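Local coordinates for protein cyclic pyranopterin monophosphate synthase 2 (PDB 4FDF) that probably catalyses conversion of a cyclised dihydroguanosine triphosphate into cyclic pyranopterin monophosphate, with release of diphosphate, in molybdenum cofactor biosynthesis, at residues B[75-80]-B[90-95]; B[81-86]-B[124-129]. One frame throughout, in Å; residues are numbered along the deposited sequence. Where two conformers were deposited one is given.

Contact 1 of 2, residues B[75-80]-B[90-95]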
# COMPACT_ATOMS: atom_id res chain seq x y z
N MET B 75 9.28 -2.21 8.67
CA MET B 75 8.11 -1.87 7.87
C MET B 75 7.72 -2.99 6.92
O MET B 75 6.54 -3.29 6.75
CB MET B 75 8.37 -0.58 7.10
CG MET B 75 8.42 0.66 8.01
SD MET B 75 8.96 2.14 7.13
CE MET B 75 7.44 2.58 6.28
N ALA B 76 8.71 -3.64 6.31
CA ALA B 76 8.43 -4.71 5.37
C ALA B 76 7.84 -5.91 6.08
O ALA B 76 6.94 -6.55 5.55
CB ALA B 76 9.68 -5.11 4.59
N ALA B 77 8.33 -6.22 7.27
CA ALA B 77 7.71 -7.30 8.07
C ALA B 77 6.18 -7.16 8.11
O ALA B 77 5.46 -8.14 7.93
CB ALA B 77 8.27 -7.33 9.47
N LYS B 78 5.71 -5.94 8.36
CA LYS B 78 4.28 -5.62 8.42
C LYS B 78 3.60 -5.73 7.06
O LYS B 78 2.42 -6.03 6.99
CB LYS B 78 4.07 -4.20 9.00
CG LYS B 78 4.51 -4.04 10.47
CD LYS B 78 5.26 -2.72 10.71
CE LYS B 78 4.30 -1.65 11.14
NZ LYS B 78 4.95 -0.33 11.28
N ARG B 79 4.36 -5.49 5.98
CA ARG B 79 3.81 -5.51 4.62
C ARG B 79 3.86 -6.89 3.97
O ARG B 79 3.53 -7.04 2.79
CB ARG B 79 4.55 -4.49 3.72
CG ARG B 79 4.64 -3.06 4.26
CD ARG B 79 3.25 -2.44 4.53
NE ARG B 79 2.41 -2.32 3.34
CZ ARG B 79 2.34 -1.25 2.55
NH1 ARG B 79 3.07 -0.16 2.80
NH2 ARG B 79 1.53 -1.26 1.49
N THR B 80 4.28 -7.90 4.73
CA THR B 80 4.42 -9.26 4.20
C THR B 80 3.22 -9.75 3.38
O THR B 80 3.39 -10.17 2.24
CB THR B 80 4.79 -10.28 5.31
OG1 THR B 80 6.06 -9.91 5.87
CG2 THR B 80 4.89 -11.72 4.74
N LEU B 90 -1.36 -11.16 9.40
CA LEU B 90 -1.08 -11.55 10.79
C LEU B 90 -0.80 -10.35 11.69
O LEU B 90 -0.17 -9.38 11.27
CB LEU B 90 0.08 -12.56 10.85
CG LEU B 90 -0.12 -13.92 10.14
CD1 LEU B 90 1.14 -14.78 10.18
CD2 LEU B 90 -1.31 -14.68 10.72
N ALA B 91 -1.29 -10.42 12.92
CA ALA B 91 -1.09 -9.34 13.88
C ALA B 91 0.26 -9.52 14.54
O ALA B 91 0.46 -10.44 15.31
CB ALA B 91 -2.20 -9.32 14.92
N LEU B 92 1.20 -8.64 14.20
CA LEU B 92 2.54 -8.74 14.75
C LEU B 92 2.61 -7.95 16.04
O LEU B 92 2.21 -6.79 16.08
CB LEU B 92 3.60 -8.27 13.74
CG LEU B 92 3.53 -8.84 12.31
CD1 LEU B 92 4.69 -8.33 11.45
CD2 LEU B 92 3.49 -10.37 12.30
N THR B 93 3.09 -8.60 17.09
CA THR B 93 3.24 -7.96 18.40
C THR B 93 4.64 -7.41 18.66
O THR B 93 4.85 -6.66 19.62
CB THR B 93 2.79 -8.88 19.57
OG1 THR B 93 3.20 -10.23 19.34
CG2 THR B 93 1.26 -8.83 19.73
N GLY B 94 5.60 -7.76 17.80
CA GLY B 94 6.96 -7.23 17.92
C GLY B 94 7.88 -7.66 16.80
O GLY B 94 7.74 -8.77 16.27
N VAL B 95 8.80 -6.76 16.43
CA VAL B 95 9.74 -6.97 15.33
C VAL B 95 11.09 -6.34 15.67
O VAL B 95 11.18 -5.13 15.88
CB VAL B 95 9.27 -6.32 13.98
CG1 VAL B 95 10.21 -6.71 12.84
CG2 VAL B 95 7.82 -6.71 13.64
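L92 and V95 set their aliphatic side chains against A77 and the foot of K78, a worked example of helix-on-sheet packing in the ferredoxin-like fold of the MoaC family. Helix 65-83 supplies one side, and the start of strand 92-101, outermost in the sheet of this chain, supplies the other. Just ahead of the contact, A91 ties the incoming loop to the neighbouring strand through bonds to S114 and D116.

At L92 the chain comes within 7.3 Å of the helix, measured from CA of L92 to CA of K78. CG of L92 lies beside its own backbone N (chi1 -50°), and the branch continues extended, which sends CD1 onto the helix backbone. CD1 settles over the face of the peptide group joining A77 to K78, 3.6 Å from A77 O and 4.0 Å from K78 N. K78 adds only its CG, 4.4 Å from L92 CD1, before its chain leads off; its NZ is bonded chiefly to the carbonyl of P85 of the second subunit, so one lysine serves both the interior and the subunit interface.

T93 and G94 both face R113 in a classic beta bulge, and the chain turns a corner at T93. Beyond it V95 points toward the helix again. CG1 of V95 is anti to the backbone N (chi1 -173°) and meets A77 CB at 3.9 Å, while CG2 fills in beside L92 CD1. The methyl of A77 thus lies between the helix backbone and V95 CG1. On the other face of the A77 peptide from L92 CD1, the hydroxyl T80 OG1 donates to A77 O at 2.8 Å, standing 37° out of the carbonyl plane.

Contact 2 of 2, residues B[81-86]-B[124-129]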
# COMPACT_ATOMS: atom_id res chain seq x y z
N SER B 81 2.02 -9.65 3.94
CA SER B 81 0.84 -10.19 3.26
C SER B 81 0.45 -9.40 2.00
O SER B 81 -0.27 -9.91 1.14
CB SER B 81 -0.34 -10.38 4.22
OG SER B 81 -0.75 -9.16 4.78
N ASP B 82 0.96 -8.17 1.88
CA ASP B 82 0.82 -7.36 0.66
C ASP B 82 1.73 -7.84 -0.46
O ASP B 82 1.40 -7.69 -1.63
CB ASP B 82 1.20 -5.90 0.94
CG ASP B 82 0.21 -5.19 1.85
OD1 ASP B 82 -0.81 -5.80 2.24
OD2 ASP B 82 0.47 -4.00 2.16
N LEU B 83 2.89 -8.38 -0.10
CA LEU B 83 3.90 -8.78 -1.08
C LEU B 83 3.79 -10.23 -1.50
O LEU B 83 4.01 -10.56 -2.67
CB LEU B 83 5.31 -8.55 -0.53
CG LEU B 83 5.67 -7.10 -0.22
CD1 LEU B 83 6.92 -7.00 0.68
CD2 LEU B 83 5.81 -6.26 -1.49
N ILE B 84 3.48 -11.09 -0.54
CA ILE B 84 3.43 -12.54 -0.77
C ILE B 84 1.98 -12.98 -0.87
O ILE B 84 1.27 -13.02 0.13
CB ILE B 84 4.13 -13.33 0.37
CG1 ILE B 84 5.50 -12.72 0.72
CG2 ILE B 84 4.22 -14.82 0.01
CD1 ILE B 84 6.56 -12.78 -0.41
N PRO B 85 1.54 -13.34 -2.09
CA PRO B 85 0.13 -13.54 -2.43
C PRO B 85 -0.62 -14.47 -1.48
O PRO B 85 -1.73 -14.14 -1.09
CB PRO B 85 0.20 -14.13 -3.83
CG PRO B 85 1.48 -13.53 -4.40
CD PRO B 85 2.43 -13.56 -3.25
N LEU B 86 -0.03 -15.60 -1.10
CA LEU B 86 -0.76 -16.56 -0.27
C LEU B 86 -0.48 -16.43 1.22
O LEU B 86 -0.93 -17.29 1.99
CB LEU B 86 -0.56 -18.00 -0.76
CG LEU B 86 -0.99 -18.31 -2.20
CD1 LEU B 86 -1.07 -19.80 -2.43
CD2 LEU B 86 -2.31 -17.64 -2.58
N ALA B 124 9.53 -12.67 9.19
CA ALA B 124 10.93 -12.66 9.56
C ALA B 124 11.85 -12.68 8.33
O ALA B 124 12.80 -11.90 8.25
CB ALA B 124 11.26 -13.83 10.50
N LEU B 125 11.55 -13.57 7.38
CA LEU B 125 12.32 -13.67 6.13
C LEU B 125 12.20 -12.41 5.25
O LEU B 125 13.19 -11.98 4.64
CB LEU B 125 11.87 -14.89 5.32
CG LEU B 125 12.22 -16.26 5.88
CD1 LEU B 125 11.34 -17.32 5.23
CD2 LEU B 125 13.70 -16.59 5.70
N THR B 126 11.01 -11.83 5.21
CA THR B 126 10.73 -10.61 4.45
C THR B 126 11.53 -9.41 4.99
O THR B 126 12.14 -8.64 4.22
CB THR B 126 9.20 -10.34 4.42
OG1 THR B 126 8.55 -11.41 3.72
CG2 THR B 126 8.86 -9.03 3.76
N ALA B 127 11.54 -9.27 6.32
CA ALA B 127 12.31 -8.25 7.02
C ALA B 127 13.81 -8.38 6.73
O ALA B 127 14.46 -7.42 6.35
CB ALA B 127 12.06 -8.34 8.53
N VAL B 128 14.34 -9.59 6.87
CA VAL B 128 15.74 -9.85 6.56
C VAL B 128 15.98 -9.47 5.11
O VAL B 128 16.95 -8.78 4.77
CB VAL B 128 16.09 -11.34 6.79
CG1 VAL B 128 17.38 -11.74 6.04
CG2 VAL B 128 16.24 -11.63 8.28
N SER B 129 15.06 -9.88 4.26
CA SER B 129 15.18 -9.67 2.85
C SER B 129 15.18 -8.20 2.48
O SER B 129 16.07 -7.74 1.75
CB SER B 129 14.03 -10.39 2.18
OG SER B 129 14.23 -10.39 0.78
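Where L83 and T126 face each other, their CA atoms stand 9.0 Å apart, a spacing that side chains must bridge. The 81-86 backbone is the end of a helix and its exit: the last turn is kinked, since the N atoms of S81 and D82 lack bonds to the preceding turn, and I84 is the first residue to leave helical geometry (phi -104°, psi 108°). The 124-129 backbone is regular helix, its turns closed by bonds such as S129 N to L125 O at 2.8 Å.

T126 is the shared partner, and its two branches divide the work. CG2, anti to the backbone N, meets CD1 of L83 at 4.2 Å, the two side chains meeting at a slant. OG1 lies beside the backbone N (chi1 -64°) and has the CG1 methylene of I84 beside it at 4.5 Å, a loose apolar approach to a polar atom. That hydroxyl is engaged one turn back, by a hydrogen bond to the carbonyl of M122, so a buried polar atom is satisfied inside its own helix.

The pair belongs to the helical layer of the ferredoxin-like fold, in which helices 65-83 and 121-139 lie against the antiparallel sheet. A124, L125 and V128 turn to the strands, leaving T126 to face the companion helix.

The segment is also gripped from outside, on both sides of the helix end: the carbonyls of S81, in the last turn, and of P85, beyond it, receive K78 NZ of the fifth subunit, and I84 packs on T134 of the fourth, which binds this exit into the hexamer. L86, predicted to contact substrate, follows directly, its side chain lying against M138 of the fourth subunit and I74 of the fifth.

Contacts 1 and 2 lie with their centres about 9 Å apart and share helix 65-83, whose later turns pack on strand 92-101 and whose last turn meets helix 121-139. Their segments alternate along the chain. T126 joins them: its CB is 3.5 Å from T80 OG1, and its CG2 is 3.6 Å from A76 O. A second bridge pairs the methyls of A77 and A127, CB to CB at 4.0 Å. Both contacts border residues predicted to bind substrate: at their nearest atoms the side chain of L92 is about 4 Å from that of E123, and that of I84 about 5 Å from that of M122, while L86 is part of segment 81-86, beyond the residues that touch.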